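Local coordinates for Lmo0740 protein (Listeria monocytogenes, PDB 4RFA) that probably acts as a Crp-family transcription activator, pairing a cyclic nucleotide-binding domain that may sense a small effector with a DNA-binding domain, at residues T14-G17 and Y18-E21. Residues are numbered along the deposited sequence; the frame is centred on the assembly and turned at random.
Sequences TVLG and YLKE
Tyr-18 N donates to Thr-14 O at 2.7 Å, Leu-19 N to Val-15 O at 2.8 Å and Lys-20 N to Leu-16 O at 3.2 Å: three successive i to i+4 bonds, the signature of an alpha helix, here in its last turns, and a compact example of how that spacing lines up side chains. The third is the longest of the series, and past it the pattern changes, since Glu-21 N turns instead to Tyr-18 O, three residues back. Side chains four apart then meet on the same flank. Val-15 and Leu-19 run alongside each other, pointing the same way, with CG1 of Val-15 4.2 Å from CG of Leu-19; CG1 stands anti to the backbone N (chi1 172°), which sets this methyl on the carbonyl side, where the next turn rises. Leu-19 also leans on Leu-16, its CD1 4.5 Å from CD2 of that residue, a looser touch. On the neighbouring flank Thr-14 offers its methyl, CG2 lying 4.2 Å from CE2 of the Tyr-18 ring, while OG1 bonds to Glu-10 O in the preceding turn. The ring passes obliquely by the Thr-14 carbonyl, its CD2 3.4 Å from Thr-14 O. One apolar flank of this short N-terminal helix, 11-20, packs against the antiparallel sheet of the probable cyclic nucleotide-binding domain: partly exposed Leu-16 rests on Tyr-107 and buried Leu-19 on Ile-109, both of strand 103-110. Tyr-25 of helix 25-28 touches Leu-19 and Lys-20, whereas Val-15 meets Asp-123, and Tyr-18 Lys-121 and Pro-122, between helices 111-120 and 126-143.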
loop_
_atom_site.group_PDB
_atom_site.type_symbol
_atom_site.label_atom_id
_atom_site.label_comp_id
_atom_site.label_asym_id
_atom_site.label_seq_id
_atom_site.Cartn_x
_atom_site.Cartn_y
_atom_site.Cartn_z
ATOM N N THR A 14 -21.292 -1.549 14.404
ATOM C CA THR A 14 -21.666 -2.891 14.827
ATOM C C THR A 14 -20.487 -3.543 15.539
ATOM O O THR A 14 -20.658 -4.202 16.568
ATOM C CB THR A 14 -22.082 -3.741 13.622
ATOM O OG1 THR A 14 -22.820 -2.922 12.694
ATOM C CG2 THR A 14 -22.928 -4.935 14.057
ATOM N N VAL A 15 -19.284 -3.341 14.998
ATOM C CA VAL A 15 -18.053 -3.870 15.599
ATOM C C VAL A 15 -17.815 -3.312 17.008
ATOM O O VAL A 15 -17.554 -4.072 17.936
ATOM C CB VAL A 15 -16.809 -3.541 14.758
ATOM C CG1 VAL A 15 -15.550 -3.930 15.528
ATOM C CG2 VAL A 15 -16.859 -4.242 13.386
ATOM N N LEU A 16 -17.873 -1.991 17.147
ATOM C CA LEU A 16 -17.711 -1.342 18.450
ATOM C C LEU A 16 -18.712 -1.859 19.461
ATOM O O LEU A 16 -18.358 -2.169 20.604
ATOM C CB LEU A 16 -17.870 0.165 18.316
ATOM C CG LEU A 16 -16.716 0.821 17.563
ATOM C CD1 LEU A 16 -17.099 2.251 17.220
ATOM C CD2 LEU A 16 -15.413 0.749 18.347
ATOM N N GLY A 17 -19.961 -1.965 19.019
ATOM C CA GLY A 17 -21.008 -2.618 19.792
ATOM C C GLY A 17 -20.702 -4.076 20.119
ATOM O O GLY A 17 -21.015 -4.541 21.199
ATOM N N TYR A 18 -20.104 -4.811 19.190
ATOM C CA TYR A 18 -19.675 -6.176 19.482
ATOM C C TYR A 18 -18.615 -6.173 20.585
ATOM O O TYR A 18 -18.665 -7.008 21.525
ATOM C CB TYR A 18 -19.143 -6.884 18.235
ATOM C CG TYR A 18 -20.134 -7.827 17.596
ATOM C CD1 TYR A 18 -20.573 -8.964 18.278
ATOM C CD2 TYR A 18 -20.617 -7.610 16.300
ATOM C CE1 TYR A 18 -21.467 -9.856 17.700
ATOM C CE2 TYR A 18 -21.515 -8.499 15.714
ATOM C CZ TYR A 18 -21.937 -9.618 16.423
ATOM O OH TYR A 18 -22.824 -10.513 15.868
ATOM N N LEU A 19 -17.694 -5.211 20.483
ATOM C CA LEU A 19 -16.580 -5.117 21.411
ATOM C C LEU A 19 -17.083 -4.998 22.847
ATOM O O LEU A 19 -16.562 -5.672 23.727
ATOM C CB LEU A 19 -15.614 -3.978 21.034
ATOM C CG LEU A 19 -14.942 -4.091 19.638
ATOM C CD1 LEU A 19 -13.709 -3.222 19.485
ATOM C CD2 LEU A 19 -14.561 -5.515 19.325
ATOM N N LYS A 20 -18.124 -4.197 23.055
ATOM C CA LYS A 20 -18.653 -3.883 24.393
ATOM C C LYS A 20 -19.291 -5.053 25.124
ATOM O O LYS A 20 -19.398 -5.017 26.344
ATOM C CB LYS A 20 -19.671 -2.740 24.321
ATOM C CG LYS A 20 -19.060 -1.395 23.937
ATOM C CD LYS A 20 -20.135 -0.332 23.700
ATOM C CE LYS A 20 -19.564 1.002 23.218
ATOM N NZ LYS A 20 -20.558 2.110 23.317
ATOM N N GLU A 21 -19.707 -6.083 24.388
ATOM C CA GLU A 21 -20.202 -7.331 24.984
ATOM C C GLU A 21 -19.170 -8.044 25.861
ATOM O O GLU A 21 -19.550 -8.751 26.767
ATOM C CB GLU A 21 -20.593 -8.339 23.904
ATOM C CG GLU A 21 -21.633 -7.893 22.901
ATOM C CD GLU A 21 -21.875 -8.942 21.832
ATOM O OE1 GLU A 21 -20.915 -9.643 21.410
ATOM O OE2 GLU A 21 -23.035 -9.051 21.404
#